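Protease (Helicobacter pylori, PDB 5EUF) probably acts as a zinc-dependent M16-family peptidase that cleaves the cytoplasmic tail of the human junctional adhesion molecule JAM-A, weakening the gastric epithelial barrier. Local coordinates at residues D34-V39 / I90-I95; S105-A110 / K210-S215; L116-D121 / D178-H183; T153-H158 / M229-Q234. All coordinates share one frame; numbering follows the deposited sequence.

Contact 1 of 4, residues D34-V39 / I90-I95; sequences DVLYKV and ITRYFI
Tyr37 and Tyr93 meet rim to rim, with CD2 of Tyr37 3.7 Å from CE2 of Tyr93. Their planes stand 86° apart, and neither ring lies over the face of the other. Thr91 O also lies at the edge of the Tyr37 ring, and Val35 O at that of Tyr93. Tyr37 stacks on Tyr187, whose hydroxyl is hydrogen-bonded to that of Tyr93. The guanidinium of Arg92 has Phe94 CD2 over one face and Leu36 CD2 at its edge. Asp34 OD2 reaches it obliquely and forms a salt bridge to Arg92 NE (3.1 Å). Extended from chi1 (175°) through to NE, Arg92 runs alongside Leu36, and its NH1 meets a second acidic partner, Glu32. These pairs hang on antiparallel strands 30-37 and 91-98, neighbours in the six-stranded mixed sheet of the first half of this M16 peptidase. Val35-Tyr93 and Tyr37-Thr91 are the hydrogen-bonded pairs, and each closes two backbone bonds, among them Tyr37 N to Thr91 O at 2.8 Å. Beyond the strand end, Thr91 OG1 donates to Val39 O (2.9 Å) from above the carbonyl plane. On the Tyr face, the side chain of Tyr93 lies about 4 Å from that of Glu56, the probable proton acceptor.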
loop_
_atom_site.group_PDB
_atom_site.type_symbol
_atom_site.label_atom_id
_atom_site.label_comp_id
_atom_site.label_asym_id
_atom_site.label_seq_id
_atom_site.Cartn_x
_atom_site.Cartn_y
_atom_site.Cartn_z
ATOM N N ASP B 34 -6.838 15.393 29.645
ATOM C CA ASP B 34 -6.561 14.838 28.323
ATOM C C ASP B 34 -5.682 15.734 27.459
ATOM O O ASP B 34 -5.838 16.956 27.443
ATOM C CB ASP B 34 -7.868 14.562 27.576
ATOM C CG ASP B 34 -8.551 13.303 28.045
ATOM O OD1 ASP B 34 -9.174 13.334 29.126
ATOM O OD2 ASP B 34 -8.472 12.284 27.328
ATOM N N VAL B 35 -4.759 15.107 26.740
ATOM C CA VAL B 35 -4.025 15.770 25.672
ATOM C C VAL B 35 -4.230 14.996 24.379
ATOM O O VAL B 35 -3.778 13.861 24.248
ATOM C CB VAL B 35 -2.524 15.877 25.974
ATOM C CG1 VAL B 35 -1.777 16.378 24.748
ATOM C CG2 VAL B 35 -2.289 16.797 27.155
ATOM N N LEU B 36 -4.927 15.610 23.430
ATOM C CA LEU B 36 -5.219 14.960 22.162
ATOM C C LEU B 36 -4.338 15.503 21.043
ATOM O O LEU B 36 -4.234 16.715 20.856
ATOM C CB LEU B 36 -6.685 15.148 21.788
ATOM C CG LEU B 36 -7.724 14.975 22.891
ATOM C CD1 LEU B 36 -9.107 15.285 22.344
ATOM C CD2 LEU B 36 -7.667 13.571 23.460
ATOM N N TYR B 37 -3.703 14.605 20.301
ATOM C CA TYR B 37 -2.970 14.998 19.109
ATOM C C TYR B 37 -3.707 14.509 17.871
ATOM O O TYR B 37 -4.058 13.331 17.774
ATOM C CB TYR B 37 -1.546 14.444 19.137
ATOM C CG TYR B 37 -0.651 15.090 20.171
ATOM C CD1 TYR B 37 -0.014 16.299 19.908
ATOM C CD2 TYR B 37 -0.430 14.487 21.402
ATOM C CE1 TYR B 37 0.811 16.889 20.846
ATOM C CE2 TYR B 37 0.394 15.067 22.346
ATOM C CZ TYR B 37 1.009 16.269 22.065
ATOM O OH TYR B 37 1.826 16.852 23.006
ATOM N N LYS B 38 -3.946 15.411 16.925
ATOM C CA LYS B 38 -4.633 15.051 15.687
ATOM C C LYS B 38 -3.709 14.268 14.762
ATOM O O LYS B 38 -3.464 14.674 13.626
ATOM C CB LYS B 38 -5.149 16.302 14.977
ATOM C CG LYS B 38 -6.090 17.151 15.815
ATOM C CD LYS B 38 -6.507 18.406 15.067
ATOM C CE LYS B 38 -7.512 19.221 15.861
ATOM N NZ LYS B 38 -7.858 20.489 15.161
ATOM N N VAL B 39 -3.182 13.155 15.270
ATOM C CA VAL B 39 -2.282 12.294 14.512
ATOM C C VAL B 39 -2.639 10.832 14.699
ATOM O O VAL B 39 -3.056 10.417 15.779
ATOM C CB VAL B 39 -0.812 12.463 14.930
ATOM C CG1 VAL B 39 0.097 12.216 13.735
ATOM C CG2 VAL B 39 -0.564 13.831 15.535
ATOM N N ILE B 90 -6.352 9.474 15.689
ATOM C CA ILE B 90 -6.077 10.291 16.864
ATOM C C ILE B 90 -5.108 9.616 17.835
ATOM O O ILE B 90 -5.218 8.421 18.110
ATOM C CB ILE B 90 -7.398 10.640 17.599
ATOM C CG1 ILE B 90 -7.126 11.287 18.957
ATOM C CG2 ILE B 90 -8.264 9.399 17.772
ATOM C CD1 ILE B 90 -8.371 11.443 19.810
ATOM N N THR B 91 -4.141 10.387 18.325
ATOM C CA THR B 91 -3.280 9.957 19.424
ATOM C C THR B 91 -3.755 10.622 20.715
ATOM O O THR B 91 -3.946 11.838 20.755
ATOM C CB THR B 91 -1.802 10.309 19.175
ATOM O OG1 THR B 91 -1.334 9.625 18.007
ATOM C CG2 THR B 91 -0.953 9.899 20.364
ATOM N N ARG B 92 -3.939 9.830 21.768
ATOM C CA ARG B 92 -4.601 10.327 22.972
ATOM C C ARG B 92 -3.904 9.937 24.276
ATOM O O ARG B 92 -3.650 8.761 24.533
ATOM C CB ARG B 92 -6.047 9.830 22.989
ATOM C CG ARG B 92 -6.834 10.170 24.238
ATOM C CD ARG B 92 -8.296 9.810 24.036
ATOM N NE ARG B 92 -9.111 10.070 25.218
ATOM C CZ ARG B 92 -9.442 9.146 26.114
ATOM N NH1 ARG B 92 -10.191 9.476 27.158
ATOM N NH2 ARG B 92 -9.027 7.895 25.965
ATOM N N TYR B 93 -3.609 10.942 25.098
ATOM C CA TYR B 93 -3.021 10.732 26.419
ATOM C C TYR B 93 -3.944 11.304 27.492
ATOM O O TYR B 93 -4.563 12.349 27.283
ATOM C CB TYR B 93 -1.644 11.395 26.522
ATOM C CG TYR B 93 -0.659 11.023 25.435
ATOM C CD1 TYR B 93 0.227 9.967 25.605
ATOM C CD2 TYR B 93 -0.598 11.745 24.248
ATOM C CE1 TYR B 93 1.134 9.627 24.617
ATOM C CE2 TYR B 93 0.307 11.415 23.255
ATOM C CZ TYR B 93 1.171 10.354 23.443
ATOM O OH TYR B 93 2.074 10.022 22.458
ATOM N N PHE B 94 -4.034 10.638 28.642
ATOM C CA PHE B 94 -4.849 11.166 29.735
ATOM C C PHE B 94 -4.393 10.705 31.118
ATOM O O PHE B 94 -3.891 9.594 31.287
ATOM C CB PHE B 94 -6.327 10.801 29.531
ATOM C CG PHE B 94 -6.601 9.323 29.535
ATOM C CD1 PHE B 94 -6.881 8.657 30.721
ATOM C CD2 PHE B 94 -6.596 8.602 28.351
ATOM C CE1 PHE B 94 -7.134 7.299 30.725
ATOM C CE2 PHE B 94 -6.851 7.244 28.348
ATOM C CZ PHE B 94 -7.121 6.592 29.537
ATOM N N ILE B 95 -4.585 11.579 32.103
ATOM C CA ILE B 95 -4.299 11.265 33.498
ATOM C C ILE B 95 -5.584 11.245 34.319
ATOM O O ILE B 95 -6.371 12.190 34.276
ATOM C CB ILE B 95 -3.324 12.286 34.129
ATOM C CG1 ILE B 95 -1.951 12.214 33.459
ATOM C CG2 ILE B 95 -3.182 12.040 35.621
ATOM C CD1 ILE B 95 -0.948 13.192 34.034
#

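Contact 2 of 4, residues S105-A110 / K210-S215; sequences SLELFA and KKHFES
Ala110 and Phe213 form the CH-pi contact between these two helices: the methyl CB sits over one face of the ring, 3.9 Å from its centroid and 18° off the normal. Further apolar packing surrounds the same ring. Phe109 CB lies at its edge, in plane, 3.9 Å from Phe213 CZ, while Leu106 crosses at about a right angle and brings CD2 within 3.9 Å of Phe213 CE2. A chi1 of -65°, with CG beside the backbone N, turns the Phe213 ring in toward helix 102-113. Ala110 CB also packs on His212 CB at 3.7 Å.

The second kind of contact is ring against backbone. His212 lays one face over the Leu106-Glu107 peptide, with Glu107 N 3.9 Å above its centre, and Lys211 CG lies over the opposite face. Glu107 CB lies on the same side as Glu107 N, displaced toward His212 NE2 (3.6 Å).

Polar ends look elsewhere. His212 ND1 is hydrogen-bonded to Leu208 O, one turn back in its own helix, which fixes the rotation of the ring. Glu107 OE1 makes a long, weak ion pair with Lys104; it stays 4.7 Å from His212 NE2, and its charge would at most modestly favour a protonated imidazole. With no hydrogen bond or salt bridge across it, this contact between helices 102-113 and 202-213 depends on shape and dispersion.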
loop_
_atom_site.group_PDB
_atom_site.type_symbol
_atom_site.label_atom_id
_atom_site.label_comp_id
_atom_site.label_asym_id
_atom_site.label_seq_id
_atom_site.Cartn_x
_atom_site.Cartn_y
_atom_site.Cartn_z
ATOM N N SER B 105 -0.426 17.751 36.670
ATOM C CA SER B 105 -0.735 16.964 35.479
ATOM C C SER B 105 -0.520 17.780 34.208
ATOM O O SER B 105 0.025 17.281 33.223
ATOM C CB SER B 105 -2.173 16.447 35.533
ATOM O OG SER B 105 -2.345 15.558 36.622
ATOM N N LEU B 106 -0.950 19.036 34.239
ATOM C CA LEU B 106 -0.749 19.942 33.116
ATOM C C LEU B 106 0.734 20.226 32.901
ATOM O O LEU B 106 1.188 20.366 31.765
ATOM C CB LEU B 106 -1.513 21.248 33.340
ATOM C CG LEU B 106 -3.030 21.131 33.182
ATOM C CD1 LEU B 106 -3.706 22.477 33.358
ATOM C CD2 LEU B 106 -3.361 20.535 31.826
ATOM N N GLU B 107 1.482 20.308 33.997
ATOM C CA GLU B 107 2.922 20.524 33.935
ATOM C C GLU B 107 3.613 19.364 33.231
ATOM O O GLU B 107 4.449 19.566 32.349
ATOM C CB GLU B 107 3.498 20.706 35.341
ATOM C CG GLU B 107 5.016 20.808 35.388
ATOM C CD GLU B 107 5.544 21.030 36.796
ATOM O OE1 GLU B 107 4.734 21.052 37.747
ATOM O OE2 GLU B 107 6.773 21.184 36.949
ATOM N N LEU B 108 3.247 18.148 33.627
ATOM C CA LEU B 108 3.822 16.937 33.054
ATOM C C LEU B 108 3.542 16.811 31.558
ATOM O O LEU B 108 4.388 16.340 30.798
ATOM C CB LEU B 108 3.286 15.704 33.779
ATOM C CG LEU B 108 3.684 15.509 35.238
ATOM C CD1 LEU B 108 3.167 14.172 35.726
ATOM C CD2 LEU B 108 5.190 15.597 35.393
ATOM N N PHE B 109 2.348 17.220 31.144
ATOM C CA PHE B 109 1.960 17.119 29.743
ATOM C C PHE B 109 2.632 18.197 28.902
ATOM O O PHE B 109 2.978 17.961 27.744
ATOM C CB PHE B 109 0.441 17.204 29.601
ATOM C CG PHE B 109 -0.255 15.885 29.776
ATOM C CD1 PHE B 109 0.319 14.719 29.301
ATOM C CD2 PHE B 109 -1.479 15.810 30.418
ATOM C CE1 PHE B 109 -0.317 13.501 29.460
ATOM C CE2 PHE B 109 -2.121 14.596 30.580
ATOM C CZ PHE B 109 -1.539 13.441 30.101
ATOM N N ALA B 110 2.820 19.376 29.483
ATOM C CA ALA B 110 3.551 20.436 28.804
ATOM C C ALA B 110 5.014 20.031 28.682
ATOM O O ALA B 110 5.699 20.384 27.721
ATOM C CB ALA B 110 3.414 21.748 29.551
ATOM N N LYS B 210 -3.012 27.834 30.241
ATOM C CA LYS B 210 -2.285 28.995 29.740
ATOM C C LYS B 210 -0.931 29.105 30.421
ATOM O O LYS B 210 0.049 29.530 29.814
ATOM C CB LYS B 210 -3.082 30.283 29.961
ATOM C CG LYS B 210 -4.244 30.485 29.004
ATOM C CD LYS B 210 -4.911 31.832 29.247
ATOM C CE LYS B 210 -6.097 32.043 28.318
ATOM N NZ LYS B 210 -6.730 33.377 28.516
ATOM N N LYS B 211 -0.884 28.718 31.690
ATOM C CA LYS B 211 0.355 28.755 32.453
ATOM C C LYS B 211 1.416 27.839 31.845
ATOM O O LYS B 211 2.580 28.219 31.732
ATOM C CB LYS B 211 0.097 28.367 33.912
ATOM C CG LYS B 211 1.362 28.193 34.737
ATOM C CD LYS B 211 1.060 27.993 36.213
ATOM C CE LYS B 211 2.344 27.913 37.030
ATOM N NZ LYS B 211 2.082 27.774 38.492
ATOM N N HIS B 212 1.011 26.642 31.435
ATOM C CA HIS B 212 1.977 25.637 31.002
ATOM C C HIS B 212 2.113 25.502 29.484
ATOM O O HIS B 212 3.116 24.982 28.997
ATOM C CB HIS B 212 1.612 24.277 31.599
ATOM C CG HIS B 212 1.669 24.240 33.094
ATOM N ND1 HIS B 212 0.572 24.499 33.887
ATOM C CD2 HIS B 212 2.694 23.986 33.940
ATOM C CE1 HIS B 212 0.916 24.398 35.158
ATOM N NE2 HIS B 212 2.199 24.088 35.218
ATOM N N PHE B 213 1.122 25.972 28.736
ATOM C CA PHE B 213 1.092 25.688 27.306
ATOM C C PHE B 213 1.157 26.916 26.395
ATOM O O PHE B 213 1.542 26.800 25.233
ATOM C CB PHE B 213 -0.164 24.876 26.975
ATOM C CG PHE B 213 -0.181 23.508 27.597
ATOM C CD1 PHE B 213 0.339 22.417 26.917
ATOM C CD2 PHE B 213 -0.709 23.312 28.861
ATOM C CE1 PHE B 213 0.328 21.155 27.485
ATOM C CE2 PHE B 213 -0.723 22.052 29.435
ATOM C CZ PHE B 213 -0.202 20.971 28.745
ATOM N N GLU B 214 0.788 28.083 26.911
ATOM C CA GLU B 214 0.704 29.280 26.076
ATOM C C GLU B 214 2.063 29.695 25.516
ATOM O O GLU B 214 2.144 30.282 24.435
ATOM C CB GLU B 214 0.094 30.440 26.866
ATOM C CG GLU B 214 -0.284 31.643 26.015
ATOM C CD GLU B 214 -0.826 32.794 26.842
ATOM O OE1 GLU B 214 -0.223 33.119 27.887
ATOM O OE2 GLU B 214 -1.860 33.370 26.443
ATOM N N SER B 215 3.127 29.378 26.246
ATOM C CA SER B 215 4.470 29.797 25.860
ATOM C C SER B 215 5.173 28.781 24.958
ATOM O O SER B 215 6.269 29.040 24.464
ATOM C CB SER B 215 5.315 30.060 27.108
ATOM O OG SER B 215 5.061 29.088 28.107
#

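Contact 3 of 4, residues L116-D121 / D178-H183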
loop_
_atom_site.group_PDB
_atom_site.type_symbol
_atom_site.label_atom_id
_atom_site.label_comp_id
_atom_site.label_asym_id
_atom_site.label_seq_id
_atom_site.Cartn_x
_atom_site.Cartn_y
_atom_site.Cartn_z
ATOM N N LEU B 116 10.130 17.393 24.794
ATOM C CA LEU B 116 10.533 15.994 24.692
ATOM C C LEU B 116 11.761 15.827 23.808
ATOM O O LEU B 116 11.703 16.078 22.604
ATOM C CB LEU B 116 9.385 15.147 24.137
ATOM C CG LEU B 116 9.672 13.660 23.910
ATOM C CD1 LEU B 116 9.658 12.897 25.225
ATOM C CD2 LEU B 116 8.676 13.064 22.927
ATOM N N ASN B 117 12.874 15.407 24.401
ATOM C CA ASN B 117 14.047 15.072 23.604
ATOM C C ASN B 117 14.073 13.576 23.327
ATOM O O ASN B 117 13.830 12.763 24.218
ATOM C CB ASN B 117 15.342 15.524 24.290
ATOM C CG ASN B 117 15.496 14.967 25.691
ATOM O OD1 ASN B 117 15.856 13.804 25.876
ATOM N ND2 ASN B 117 15.252 15.806 26.689
ATOM N N LEU B 118 14.351 13.223 22.078
ATOM C CA LEU B 118 14.293 11.835 21.648
ATOM C C LEU B 118 15.696 11.274 21.455
ATOM O O LEU B 118 16.229 11.265 20.346
ATOM C CB LEU B 118 13.473 11.719 20.360
ATOM C CG LEU B 118 11.979 12.027 20.527
ATOM C CD1 LEU B 118 11.372 12.631 19.268
ATOM C CD2 LEU B 118 11.222 10.771 20.928
ATOM N N LYS B 119 16.289 10.813 22.552
ATOM C CA LYS B 119 17.653 10.293 22.537
ATOM C C LYS B 119 17.754 8.980 21.763
ATOM O O LYS B 119 16.832 8.165 21.783
ATOM C CB LYS B 119 18.165 10.099 23.969
ATOM C CG LYS B 119 18.288 11.388 24.774
ATOM C CD LYS B 119 18.915 11.144 26.143
ATOM N N GLU B 120 18.881 8.788 21.083
ATOM C CA GLU B 120 19.140 7.560 20.335
ATOM C C GLU B 120 19.156 6.339 21.254
ATOM O O GLU B 120 18.691 5.263 20.881
ATOM C CB GLU B 120 20.468 7.666 19.585
ATOM C CG GLU B 120 20.867 6.409 18.827
ATOM C CD GLU B 120 22.351 6.370 18.510
ATOM O OE1 GLU B 120 23.146 6.910 19.310
ATOM O OE2 GLU B 120 22.725 5.803 17.462
ATOM N N ASP B 121 19.687 6.518 22.462
ATOM C CA ASP B 121 19.789 5.431 23.432
ATOM C C ASP B 121 18.432 5.047 24.021
ATOM O O ASP B 121 18.332 4.100 24.801
ATOM C CB ASP B 121 20.755 5.812 24.557
ATOM C CG ASP B 121 20.370 7.109 25.242
ATOM O OD1 ASP B 121 20.811 8.181 24.776
ATOM O OD2 ASP B 121 19.628 7.057 26.246
ATOM N N ASP B 178 13.758 9.965 11.244
ATOM C CA ASP B 178 12.375 9.777 10.806
ATOM C C ASP B 178 11.393 10.145 11.905
ATOM O O ASP B 178 10.412 10.852 11.674
ATOM C CB ASP B 178 12.132 8.330 10.374
ATOM C CG ASP B 178 12.747 8.010 9.030
ATOM O OD1 ASP B 178 12.777 8.905 8.158
ATOM O OD2 ASP B 178 13.201 6.861 8.848
ATOM N N ILE B 179 11.677 9.656 13.106
ATOM C CA ILE B 179 10.803 9.850 14.252
ATOM C C ILE B 179 10.837 11.292 14.754
ATOM O O ILE B 179 9.801 11.855 15.110
ATOM C CB ILE B 179 11.183 8.878 15.379
ATOM C CG1 ILE B 179 10.794 7.457 14.972
ATOM C CG2 ILE B 179 10.517 9.267 16.689
ATOM C CD1 ILE B 179 10.875 6.465 16.088
ATOM N N LYS B 180 12.022 11.894 14.766
ATOM C CA LYS B 180 12.143 13.297 15.143
ATOM C C LYS B 180 11.373 14.184 14.167
ATOM O O LYS B 180 10.749 15.167 14.568
ATOM C CB LYS B 180 13.611 13.721 15.206
ATOM C CG LYS B 180 14.366 13.152 16.392
ATOM C CD LYS B 180 15.751 13.759 16.500
ATOM C CE LYS B 180 16.454 13.330 17.773
ATOM N NZ LYS B 180 17.792 13.974 17.892
ATOM N N LYS B 181 11.409 13.826 12.886
ATOM C CA LYS B 181 10.674 14.564 11.865
ATOM C C LYS B 181 9.175 14.450 12.099
ATOM O O LYS B 181 8.461 15.452 12.095
ATOM C CB LYS B 181 11.034 14.062 10.471
ATOM N N PHE B 182 8.708 13.223 12.308
ATOM C CA PHE B 182 7.287 12.956 12.503
ATOM C C PHE B 182 6.749 13.651 13.751
ATOM O O PHE B 182 5.704 14.299 13.707
ATOM C CB PHE B 182 7.037 11.447 12.596
ATOM C CG PHE B 182 5.590 11.055 12.454
ATOM C CD1 PHE B 182 4.744 11.048 13.553
ATOM C CD2 PHE B 182 5.079 10.682 11.221
ATOM C CE1 PHE B 182 3.416 10.684 13.424
ATOM C CE2 PHE B 182 3.752 10.315 11.085
ATOM C CZ PHE B 182 2.919 10.317 12.187
ATOM N N HIS B 183 7.470 13.515 14.859
ATOM C CA HIS B 183 7.017 14.063 16.132
ATOM C C HIS B 183 6.944 15.585 16.120
ATOM O O HIS B 183 5.904 16.161 16.436
ATOM C CB HIS B 183 7.928 13.607 17.271
ATOM C CG HIS B 183 7.555 14.186 18.599
ATOM N ND1 HIS B 183 8.182 15.292 19.131
ATOM C CD2 HIS B 183 6.608 13.822 19.495
ATOM C CE1 HIS B 183 7.642 15.580 20.302
ATOM N NE2 HIS B 183 6.685 14.704 20.547
#
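Leu118 and His183 are the central pair, with Leu118 CD1 4.1 Å from His183 CB, where the leucine branch reaches the root of the imidazole. The same methyl extends to Ile179 CG2 (4.3 Å) and to Lys180 CG (4.2 Å), so one branch fills the angle between three residues on a single side of helix 176-186. Leu116 meets the far end of the imidazole, its CD2 3.5 Å from His183 NE2. Both leucines approach the ring obliquely, one near its root and the other near its outer nitrogen. It is the first torsion of His183, close to 180° (chi1 177°), that carries the ring out from the helix toward Leu116. Lys180, at the solvent-exposed side, runs its extended chain past Leu118, with CE 3.3 Å from Leu118 O, but no hydrogen bond crosses between the segments.

Farther out, the His183 ring meets that of Tyr187, just past the end of the helix. Asn117, whose CB points away from the helix, is hydrogen-bonded through OD1 to Ser62 OG, while Leu116 also touches Asn59 and Thr63. Ile179 continues the packing to Met54 and Leu55.

Those two residues lie within the helix 51-58 that bears His53, Glu56 and His57, the inverted zinc-binding signature HxxEH of M16 peptidases. Helix 176-186 thus packs against both the connection leading into helix 120-139 and the HxxEH helix, Ile179 touching each and lying about 9 Å, side chain to side chain, from His57.

Contact 4 of 4, residues T153-H158 / M229-Q234; sequences TAYVYH and MKEPKQ
Tyr157 and Met229, a selenomethionine, cross at about a right angle: Met229 CB stands over one face of the phenol ring, 3.7 Å from its centroid and 19° off the normal, a CH-pi contact. The edge of the same ring faces the backbone, with Lys230 O in plane and 3.4 Å from Tyr157 CD2. The ring thus lies along residues 229-230, and Pro232 CD closes in beside Tyr157 CB.

Glu231 reaches in against the loop 155-158. Its carboxylate stands 78° to the ring of Tyr155, and its CG lies in the plane of that ring at the CD1 edge; the same CG packs 3.4 Å from His158 CB. The bend at chi2 (-72°) brings OE2 to two consecutive amides. It accepts from Tyr157 N at 2.8 Å, met on the anti side, and from Val156 N, where the modelled distance is too short to be trusted. His158 turns its ring edge to Met229 O, 3.1 Å from CD2, and its NE2 is bound to Asp307.

The remaining surroundings include the second subunit, whose Phe167 stacks on Tyr157 and whose His161 binds Val156 O. Ala154 O and Gln234 OE1 share Lys257. A buried carboxylate gripping the backbone just past helix 142-154 thus ties this helix end to the linker before strand 238-243, the start of the second sheet in this two-halved M16 fold, beside the subunit interface.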
loop_
_atom_site.group_PDB
_atom_site.type_symbol
_atom_site.label_atom_id
_atom_site.label_comp_id
_atom_site.label_asym_id
_atom_site.label_seq_id
_atom_site.Cartn_x
_atom_site.Cartn_y
_atom_site.Cartn_z
ATOM N N THR B 153 -6.569 -5.623 2.680
ATOM C CA THR B 153 -7.435 -6.027 1.580
ATOM C C THR B 153 -8.483 -4.964 1.263
ATOM O O THR B 153 -8.681 -4.603 0.102
ATOM C CB THR B 153 -8.149 -7.358 1.895
ATOM O OG1 THR B 153 -7.197 -8.311 2.381
ATOM C CG2 THR B 153 -8.830 -7.913 0.653
ATOM N N ALA B 154 -9.146 -4.468 2.303
ATOM C CA ALA B 154 -10.247 -3.524 2.148
ATOM C C ALA B 154 -9.787 -2.193 1.562
ATOM O O ALA B 154 -10.496 -1.581 0.763
ATOM C CB ALA B 154 -10.936 -3.299 3.488
ATOM N N TYR B 155 -8.605 -1.747 1.976
ATOM C CA TYR B 155 -8.027 -0.505 1.474
ATOM C C TYR B 155 -6.761 -0.790 0.676
ATOM O O TYR B 155 -5.965 -1.657 1.040
ATOM C CB TYR B 155 -7.712 0.457 2.620
ATOM C CG TYR B 155 -8.915 0.942 3.401
ATOM C CD1 TYR B 155 -9.628 2.065 2.993
ATOM C CD2 TYR B 155 -9.323 0.294 4.560
ATOM C CE1 TYR B 155 -10.718 2.523 3.707
ATOM C CE2 TYR B 155 -10.414 0.745 5.284
ATOM C CZ TYR B 155 -11.106 1.860 4.853
ATOM O OH TYR B 155 -12.192 2.310 5.570
ATOM N N VAL B 156 -6.573 -0.051 -0.408
ATOM C CA VAL B 156 -5.458 -0.294 -1.314
ATOM C C VAL B 156 -4.506 0.898 -1.348
ATOM O O VAL B 156 -3.291 0.740 -1.468
ATOM C CB VAL B 156 -5.967 -0.589 -2.740
ATOM C CG1 VAL B 156 -4.808 -0.792 -3.699
ATOM C CG2 VAL B 156 -6.874 -1.808 -2.730
ATOM N N TYR B 157 -5.068 2.092 -1.213
ATOM C CA TYR B 157 -4.314 3.311 -1.439
ATOM C C TYR B 157 -4.254 4.186 -0.192
ATOM O O TYR B 157 -3.182 4.651 0.201
ATOM C CB TYR B 157 -4.934 4.077 -2.610
ATOM C CG TYR B 157 -4.204 5.337 -2.994
ATOM C CD1 TYR B 157 -2.818 5.364 -3.067
ATOM C CD2 TYR B 157 -4.901 6.495 -3.305
ATOM C CE1 TYR B 157 -2.147 6.514 -3.422
ATOM C CE2 TYR B 157 -4.241 7.646 -3.669
ATOM C CZ TYR B 157 -2.864 7.653 -3.724
ATOM O OH TYR B 157 -2.203 8.805 -4.081
ATOM N N HIS B 158 -5.409 4.405 0.426
ATOM C CA HIS B 158 -5.501 5.213 1.639
ATOM C C HIS B 158 -4.697 4.573 2.773
ATOM O O HIS B 158 -4.592 3.349 2.842
ATOM C CB HIS B 158 -6.968 5.381 2.039
ATOM C CG HIS B 158 -7.191 6.352 3.153
ATOM N ND1 HIS B 158 -7.317 5.959 4.468
ATOM C CD2 HIS B 158 -7.317 7.700 3.149
ATOM C CE1 HIS B 158 -7.507 7.024 5.226
ATOM N NE2 HIS B 158 -7.513 8.093 4.450
HETATM N N MSE B 229 -4.263 10.897 -0.242
HETATM C CA MSE B 229 -4.471 9.586 -0.839
HETATM C C MSE B 229 -5.860 9.034 -0.543
HETATM O O MSE B 229 -6.025 8.166 0.315
HETATM C CB MSE B 229 -3.402 8.608 -0.346
HETATM C CG MSE B 229 -1.985 8.981 -0.759
HETATM SE SE MSE B 229 -0.735 9.002 0.731
HETATM C CE MSE B 229 -1.612 10.348 1.837
ATOM N N LYS B 230 -6.859 9.535 -1.263
ATOM C CA LYS B 230 -8.230 9.083 -1.059
ATOM C C LYS B 230 -8.468 7.723 -1.700
ATOM O O LYS B 230 -8.127 7.506 -2.864
ATOM C CB LYS B 230 -9.229 10.099 -1.615
ATOM C CG LYS B 230 -10.680 9.693 -1.397
ATOM C CD LYS B 230 -11.650 10.763 -1.863
ATOM C CE LYS B 230 -13.086 10.374 -1.541
ATOM N NZ LYS B 230 -14.066 11.390 -2.023
ATOM N N GLU B 231 -9.049 6.807 -0.932
ATOM C CA GLU B 231 -9.402 5.493 -1.450
ATOM C C GLU B 231 -10.426 5.598 -2.565
ATOM O O GLU B 231 -11.496 6.173 -2.375
ATOM C CB GLU B 231 -9.948 4.599 -0.339
ATOM C CG GLU B 231 -9.022 3.468 0.045
ATOM C CD GLU B 231 -8.953 2.381 -0.995
ATOM O OE1 GLU B 231 -9.963 2.151 -1.692
ATOM O OE2 GLU B 231 -7.881 1.754 -1.113
ATOM N N PRO B 232 -10.092 5.050 -3.741
ATOM C CA PRO B 232 -11.073 4.968 -4.823
ATOM C C PRO B 232 -12.290 4.170 -4.368
ATOM O O PRO B 232 -12.140 3.283 -3.529
ATOM C CB PRO B 232 -10.311 4.241 -5.936
ATOM C CG PRO B 232 -8.867 4.484 -5.633
ATOM C CD PRO B 232 -8.779 4.513 -4.140
ATOM N N LYS B 233 -13.470 4.496 -4.889
ATOM C CA LYS B 233 -14.681 3.761 -4.546
ATOM C C LYS B 233 -14.482 2.282 -4.842
ATOM O O LYS B 233 -14.003 1.918 -5.915
ATOM C CB LYS B 233 -15.890 4.303 -5.316
ATOM N N GLN B 234 -14.829 1.435 -3.878
ATOM C CA GLN B 234 -14.666 -0.003 -4.043
ATOM C C GLN B 234 -15.551 -0.497 -5.182
ATOM O O GLN B 234 -16.766 -0.303 -5.179
ATOM C CB GLN B 234 -14.983 -0.743 -2.742
ATOM C CG GLN B 234 -14.596 -2.212 -2.765
ATOM C CD GLN B 234 -14.420 -2.789 -1.375
ATOM O OE1 GLN B 234 -14.104 -2.069 -0.426
ATOM N NE2 GLN B 234 -14.624 -4.094 -1.247
#

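How the contacts relate
Contacts 1 and 2 form successive layers: Phe109 of helix 102-113 packs on the sheet, its CG 3.4 Å from Val35 CG2, while helix 202-213 lies on the outer side of helix 102-113. Contact 1 also touches contact 3, through Val39 CG1 and Phe182 CE1 at 3.7 Å. Contacts 2 and 3 do not touch; their nearest atoms are about 6 Å apart. Contacts 1 and 3 approach the HxxEH helix 51-58 from different elements, and zinc, held by His53 and Glu133, lies about 10 Å from the side chain of Tyr93 and 13 Å from that of Ile179. Contact 4 touches neither, its nearest atoms about 11 Å from each, with the Tyr155 side chain about 14 Å from a zinc.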